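PDB 1VLP: nicotinate phosphoribosyltransferase from Saccharomyces cerevisiae, which catalyses the ATP-dependent synthesis of nicotinate D-ribonucleotide from nicotinate and 5-phospho-alpha-D-ribose 1-diphosphate, the first step from nicotinic acid to NAD. Local coordinates for residues 69-72 against 73-76; 75-78 against 79-83. All blocks are in the same frame, centred on the assembly; numbering follows the deposited sequence.

Interaction 1: residues 69-72 against 73-76; sequences FSYL and GNLR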
ATOM      1  N   PHE A  69     -15.690 -10.043  -7.394  1.00  2.80           N
ATOM      2  CA  PHE A  69     -14.477 -10.239  -8.147  1.00  3.81           C
ATOM      3  C   PHE A  69     -14.789 -10.206  -9.632  1.00  4.40           C
ATOM      4  O   PHE A  69     -14.016  -9.636 -10.409  1.00  2.92           O
ATOM      5  CB  PHE A  69     -13.788 -11.560  -7.811  1.00  5.61           C
ATOM      6  CG  PHE A  69     -13.216 -11.664  -6.404  1.00  3.78           C
ATOM      7  CD1 PHE A  69     -13.152 -10.583  -5.513  1.00  2.00           C
ATOM      8  CD2 PHE A  69     -12.748 -12.893  -5.958  1.00  4.12           C
ATOM      9  CE1 PHE A  69     -12.583 -10.721  -4.245  1.00  7.31           C
ATOM     10  CE2 PHE A  69     -12.208 -13.041  -4.688  1.00  6.03           C
ATOM     11  CZ  PHE A  69     -12.144 -11.960  -3.826  1.00  5.50           C
ATOM     12  N   SER A  70     -15.889 -10.842 -10.046  1.00  4.10           N
ATOM     13  CA  SER A  70     -16.207 -10.861 -11.474  1.00  4.32           C
ATOM     14  C   SER A  70     -16.431  -9.445 -12.021  1.00  2.00           C
ATOM     15  O   SER A  70     -16.099  -9.137 -13.162  1.00  2.00           O
ATOM     16  CB  SER A  70     -17.401 -11.764 -11.761  1.00  5.36           C
ATOM     17  OG  SER A  70     -18.638 -11.183 -11.346  1.00  4.96           O
ATOM     18  N   TYR A  71     -17.047  -8.576 -11.201  1.00  2.00           N
ATOM     19  CA  TYR A  71     -17.335  -7.211 -11.604  1.00  2.00           C
ATOM     20  C   TYR A  71     -16.083  -6.400 -11.920  1.00  2.47           C
ATOM     21  O   TYR A  71     -16.111  -5.434 -12.675  1.00  3.17           O
ATOM     22  CB  TYR A  71     -18.081  -6.491 -10.490  1.00  3.11           C
ATOM     23  CG  TYR A  71     -19.473  -6.986 -10.170  1.00  2.00           C
ATOM     24  CD1 TYR A  71     -20.257  -7.747 -11.095  1.00  3.01           C
ATOM     25  CD2 TYR A  71     -20.047  -6.640  -8.967  1.00  3.11           C
ATOM     26  CE1 TYR A  71     -21.569  -8.138 -10.789  1.00  2.00           C
ATOM     27  CE2 TYR A  71     -21.346  -7.045  -8.652  1.00  4.13           C
ATOM     28  CZ  TYR A  71     -22.107  -7.767  -9.550  1.00  2.51           C
ATOM     29  OH  TYR A  71     -23.374  -8.159  -9.199  1.00  2.00           O
ATOM     30  N   LEU A  72     -14.968  -6.787 -11.351  1.00  2.00           N
ATOM     31  CA  LEU A  72     -13.698  -6.113 -11.701  1.00  3.43           C
ATOM     32  C   LEU A  72     -13.423  -6.182 -13.188  1.00  4.40           C
ATOM     33  O   LEU A  72     -12.790  -5.296 -13.761  1.00  4.93           O
ATOM     34  CB  LEU A  72     -12.531  -6.749 -10.942  1.00  3.88           C
ATOM     35  CG  LEU A  72     -12.644  -6.655  -9.425  1.00  7.26           C
ATOM     36  CD1 LEU A  72     -11.455  -7.359  -8.772  1.00  8.11           C
ATOM     37  CD2 LEU A  72     -12.774  -5.195  -8.883  1.00  6.73           C
ATOM     38  N   GLY A  73     -13.867  -7.262 -13.818  1.00  2.35           N
ATOM     39  CA  GLY A  73     -13.735  -7.384 -15.255  1.00  2.43           C
ATOM     40  C   GLY A  73     -14.562  -6.404 -16.106  1.00  2.54           C
ATOM     41  O   GLY A  73     -14.365  -6.314 -17.318  1.00  3.04           O
ATOM     42  N   ASN A  74     -15.488  -5.699 -15.478  1.00  3.08           N
ATOM     43  CA  ASN A  74     -16.360  -4.704 -16.141  1.00  2.00           C
ATOM     44  C   ASN A  74     -15.830  -3.278 -16.084  1.00  3.00           C
ATOM     45  O   ASN A  74     -16.313  -2.407 -16.789  1.00  3.84           O
ATOM     46  CB  ASN A  74     -17.732  -4.707 -15.464  1.00  3.34           C
ATOM     47  CG  ASN A  74     -18.491  -6.037 -15.625  1.00  3.00           C
ATOM     48  OD1 ASN A  74     -18.241  -6.810 -16.558  1.00  5.95           O
ATOM     49  ND2 ASN A  74     -19.454  -6.264 -14.756  1.00  3.76           N
ATOM     50  N   LEU A  75     -14.797  -3.057 -15.301  1.00  3.81           N
ATOM     51  CA  LEU A  75     -14.272  -1.725 -15.110  1.00  5.90           C
ATOM     52  C   LEU A  75     -13.470  -1.264 -16.316  1.00  4.01           C
ATOM     53  O   LEU A  75     -12.725  -2.038 -16.905  1.00  3.54           O
ATOM     54  CB  LEU A  75     -13.381  -1.695 -13.875  1.00  3.57           C
ATOM     55  CG  LEU A  75     -14.020  -1.957 -12.516  1.00  2.70           C
ATOM     56  CD1 LEU A  75     -13.020  -2.163 -11.488  1.00  7.10           C
ATOM     57  CD2 LEU A  75     -14.982  -0.782 -12.161  1.00  6.59           C
ATOM     58  N   ARG A  76     -13.568   0.021 -16.639  1.00  4.66           N
ATOM     59  CA  ARG A  76     -12.695   0.635 -17.638  1.00  4.41           C
ATOM     60  C   ARG A  76     -12.248   2.001 -17.087  1.00  7.65           C
ATOM     61  O   ARG A  76     -12.969   2.598 -16.304  1.00  7.35           O
ATOM     62  CB  ARG A  76     -13.422   0.838 -18.952  1.00  7.53           C
ATOM     63  CG  ARG A  76     -13.990  -0.442 -19.553  1.00  6.27           C
ATOM     64  CD  ARG A  76     -12.912  -1.427 -20.039  1.00 10.71           C
ATOM     65  NE  ARG A  76     -13.506  -2.562 -20.755  1.00 11.02           N
ATOM     66  CZ  ARG A  76     -13.958  -3.677 -20.184  1.00 10.52           C
ATOM     67  NH1 ARG A  76     -13.875  -3.865 -18.897  1.00  9.81           N
ATOM     68  NH2 ARG A  76     -14.476  -4.640 -20.923  1.00 15.40           N
TER
HETATM   69  O   HOH W   1     -11.669  -4.300 -16.112  1.00  5.45           O

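Interaction 2: residues 75-78 against 79-83; sequences LRFT and EEEIE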
ATOM      1  N   LEU A  75     -14.797  -3.057 -15.301  1.00  3.81           N
ATOM      2  CA  LEU A  75     -14.272  -1.725 -15.110  1.00  5.90           C
ATOM      3  C   LEU A  75     -13.470  -1.264 -16.316  1.00  4.01           C
ATOM      4  O   LEU A  75     -12.725  -2.038 -16.905  1.00  3.54           O
ATOM      5  CB  LEU A  75     -13.381  -1.695 -13.875  1.00  3.57           C
ATOM      6  CG  LEU A  75     -14.020  -1.957 -12.516  1.00  2.70           C
ATOM      7  CD1 LEU A  75     -13.020  -2.163 -11.488  1.00  7.10           C
ATOM      8  CD2 LEU A  75     -14.982  -0.782 -12.161  1.00  6.59           C
ATOM      9  N   ARG A  76     -13.568   0.021 -16.639  1.00  4.66           N
ATOM     10  CA  ARG A  76     -12.695   0.635 -17.638  1.00  4.41           C
ATOM     11  C   ARG A  76     -12.248   2.001 -17.087  1.00  7.65           C
ATOM     12  O   ARG A  76     -12.969   2.598 -16.304  1.00  7.35           O
ATOM     13  CB  ARG A  76     -13.422   0.838 -18.952  1.00  7.53           C
ATOM     14  CG  ARG A  76     -13.990  -0.442 -19.553  1.00  6.27           C
ATOM     15  CD  ARG A  76     -12.912  -1.427 -20.039  1.00 10.71           C
ATOM     16  NE  ARG A  76     -13.506  -2.562 -20.755  1.00 11.02           N
ATOM     17  CZ  ARG A  76     -13.958  -3.677 -20.184  1.00 10.52           C
ATOM     18  NH1 ARG A  76     -13.875  -3.865 -18.897  1.00  9.81           N
ATOM     19  NH2 ARG A  76     -14.476  -4.640 -20.923  1.00 15.40           N
ATOM     20  N   PHE A  77     -11.088   2.504 -17.487  1.00  6.89           N
ATOM     21  CA  PHE A  77     -10.741   3.885 -17.118  1.00  7.96           C
ATOM     22  C   PHE A  77     -11.600   4.837 -17.956  1.00  5.83           C
ATOM     23  O   PHE A  77     -11.544   4.790 -19.190  1.00  6.86           O
ATOM     24  CB  PHE A  77      -9.266   4.220 -17.382  1.00  8.63           C
ATOM     25  CG  PHE A  77      -8.296   3.575 -16.437  1.00  6.12           C
ATOM     26  CD1 PHE A  77      -8.039   4.128 -15.177  1.00  7.68           C
ATOM     27  CD2 PHE A  77      -7.626   2.435 -16.799  1.00 10.77           C
ATOM     28  CE1 PHE A  77      -7.146   3.560 -14.319  1.00 10.11           C
ATOM     29  CE2 PHE A  77      -6.750   1.838 -15.934  1.00 10.48           C
ATOM     30  CZ  PHE A  77      -6.490   2.419 -14.686  1.00 12.58           C
ATOM     31  N   THR A  78     -12.396   5.686 -17.309  1.00  5.61           N
ATOM     32  CA  THR A  78     -13.190   6.676 -18.046  1.00  7.70           C
ATOM     33  C   THR A  78     -12.334   7.846 -18.561  1.00  5.51           C
ATOM     34  O   THR A  78     -11.193   8.075 -18.117  1.00  5.48           O
ATOM     35  CB  THR A  78     -14.324   7.291 -17.166  1.00  8.34           C
ATOM     36  OG1 THR A  78     -13.754   8.191 -16.196  1.00  5.17           O
ATOM     37  CG2 THR A  78     -15.173   6.173 -16.479  1.00 10.35           C
ATOM     38  N   GLU A  79     -12.911   8.635 -19.443  1.00  5.73           N
ATOM     39  CA  GLU A  79     -12.238   9.821 -19.956  1.00  3.00           C
ATOM     40  C   GLU A  79     -11.792  10.758 -18.858  1.00  4.24           C
ATOM     41  O   GLU A  79     -10.653  11.264 -18.850  1.00  5.06           O
ATOM     42  CB  GLU A  79     -13.208  10.552 -20.907  1.00  5.61           C
ATOM     43  CG  GLU A  79     -12.593  11.460 -21.854  1.00 13.98           C
ATOM     44  CD  GLU A  79     -13.639  11.859 -22.906  1.00 27.83           C
ATOM     45  OE1 GLU A  79     -14.399  12.817 -22.642  1.00 32.96           O
ATOM     46  OE2 GLU A  79     -13.748  11.160 -23.945  1.00 26.76           O
ATOM     47  N   GLU A  80     -12.691  10.985 -17.901  1.00  6.38           N
ATOM     48  CA  GLU A  80     -12.438  11.899 -16.764  1.00 11.35           C
ATOM     49  C   GLU A  80     -11.352  11.326 -15.859  1.00  5.11           C
ATOM     50  O   GLU A  80     -10.516  12.050 -15.340  1.00  7.04           O
ATOM     51  CB  GLU A  80     -13.734  12.074 -15.963  1.00 14.16           C
ATOM     52  CG  GLU A  80     -13.691  13.060 -14.786  1.00 24.83           C
ATOM     53  CD  GLU A  80     -15.097  13.439 -14.286  1.00 24.97           C
ATOM     54  OE1 GLU A  80     -16.030  13.512 -15.135  1.00 37.93           O
ATOM     55  OE2 GLU A  80     -15.271  13.658 -13.056  1.00 30.59           O
ATOM     56  N   GLU A  81     -11.331  10.008 -15.710  1.00  2.67           N
ATOM     57  CA  GLU A  81     -10.311   9.358 -14.892  1.00  4.77           C
ATOM     58  C   GLU A  81      -8.935   9.497 -15.530  1.00  4.66           C
ATOM     59  O   GLU A  81      -7.946   9.795 -14.836  1.00  4.14           O
ATOM     60  CB  GLU A  81     -10.660   7.901 -14.662  1.00  4.39           C
ATOM     61  CG  GLU A  81     -11.886   7.800 -13.707  1.00 10.32           C
ATOM     62  CD  GLU A  81     -12.421   6.409 -13.598  1.00  8.08           C
ATOM     63  OE1 GLU A  81     -11.981   5.563 -14.396  1.00  7.22           O
ATOM     64  OE2 GLU A  81     -13.283   6.186 -12.701  1.00 13.49           O
ATOM     65  N   ILE A  82      -8.869   9.299 -16.836  1.00  2.29           N
ATOM     66  CA  ILE A  82      -7.581   9.419 -17.523  1.00  2.84           C
ATOM     67  C   ILE A  82      -7.095  10.888 -17.460  1.00  3.75           C
ATOM     68  O   ILE A  82      -5.909  11.173 -17.227  1.00  3.14           O
ATOM     69  CB  ILE A  82      -7.696   8.932 -18.956  1.00  3.00           C
ATOM     70  CG1 ILE A  82      -7.943   7.412 -19.004  1.00  4.65           C
ATOM     71  CG2 ILE A  82      -6.477   9.388 -19.801  1.00  7.97           C
ATOM     72  CD1 ILE A  82      -6.808   6.596 -18.732  1.00  4.92           C
ATOM     73  N   GLU A  83      -8.009  11.814 -17.661  1.00  4.29           N
ATOM     74  CA  GLU A  83      -7.654  13.227 -17.495  1.00  6.88           C
ATOM     75  C   GLU A  83      -7.091  13.495 -16.091  1.00  3.39           C
ATOM     76  O   GLU A  83      -6.111  14.231 -15.960  1.00  2.95           O
ATOM     77  CB  GLU A  83      -8.823  14.146 -17.771  1.00  6.62           C
ATOM     78  CG  GLU A  83      -8.390  15.648 -17.780  1.00 14.58           C
ATOM     79  CD  GLU A  83      -7.036  15.919 -18.524  1.00 26.96           C
ATOM     80  OE1 GLU A  83      -6.979  15.610 -19.762  1.00 13.99           O
ATOM     81  OE2 GLU A  83      -6.054  16.426 -17.855  1.00 13.16           O
TER
HETATM   82  O   HOH W   2     -12.584   2.976 -13.730  1.00  4.78           O

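Interaction 1: residues 69-72 against 73-76
The backbone amides of G73, N74 and L75 each donate to the carbonyl three residues earlier. G73 N reaches S70 O at 3.0 Å and N74 N reaches Y71 O at 2.9 Å; the third bond, L75 N to L72 O, is weak at 3.4 Å. This i to i-3 pattern is that of 3-10-type turns, which here carry the chain from helix 59-71 towards helix 79-88. L72 O is also an acceptor for a water, which bridges it to L75 O. The R76 side chain turns back and presents the guanidinium edge to the turn, and its NH1 gives one hydrogen to G73 O at 3.0 Å and the other to L75 O at 2.9 Å, both carbonyl oxygens lying close to the guanidinium plane. L75 O is thus gripped by the arginine and the water together. Apolar contact is slight: the first torsions of L72 and L75 (chi1 -61° and -65°) place CG beside the backbone N in both, which sends the two side chains the same way, L72 CD2 4.0 Å from L75 CD1. N74 sets its amide obliquely against the Y71 ring, 4.0 Å from ND2 to CD1, while Y71 OH bonds to S14 O and S70 OG to E67 O.

Interaction 2: residues 75-78 against 79-83
With chi1 at 73°, the OG1 of T78 sits between its own backbone N and carbonyl carbon, turned to the first turn of the helix, and E81 holds its CG beside the backbone N (chi1 -70°) and then runs extended, bringing its carboxylate back to T78, the residue in front of the helix. T78 OG1 accepts from E81 N at 3.1 Å, and E81 OE1 in return accepts from T78 N at 2.9 Å, a fairly straight bond that enters from above the carboxylate plane. This reciprocal pair is a capping box, with T78 as the N-cap of helix 79-88. The helix proper opens with I82 N donating to T78 O at 2.9 Å. E81 OE1 also lies within hydrogen-bonding distance of a water that contacts R76 O, and OE2 is bonded to S20 OG, so both oxygens of this buried carboxylate are engaged; the nearby helix N terminus would be expected to favour its negative charge. Replacing E81 with an alanine would probably leave T78 N without its acceptor and S20 OG without the carboxylate it meets, undoing half of the box. I82 lays CD1 against F77 CB at 3.7 Å, the two side chains crossing at about a right angle, and both reach I100 of helix 94-101. E80 leads away to a salt bridge with K232.

Followed from the N terminus, the chain leaves helix 59-71 through interaction 1 and enters helix 79-88 through interaction 2. Each closes a short local turn and neither encloses the other; they overlap in sequence at L75 and R76, with their centres about 14 Å apart. Interaction 1 follows on from the first helix, and its F69 and L72 pack on helix 144-159. Interaction 2 begins the second, and its F77 and I82 pack on helix 94-101. L75 and F77 both touch L21, which ties the linker to the chain just before helix 26-38. Both contacts fall in the N-terminal family region.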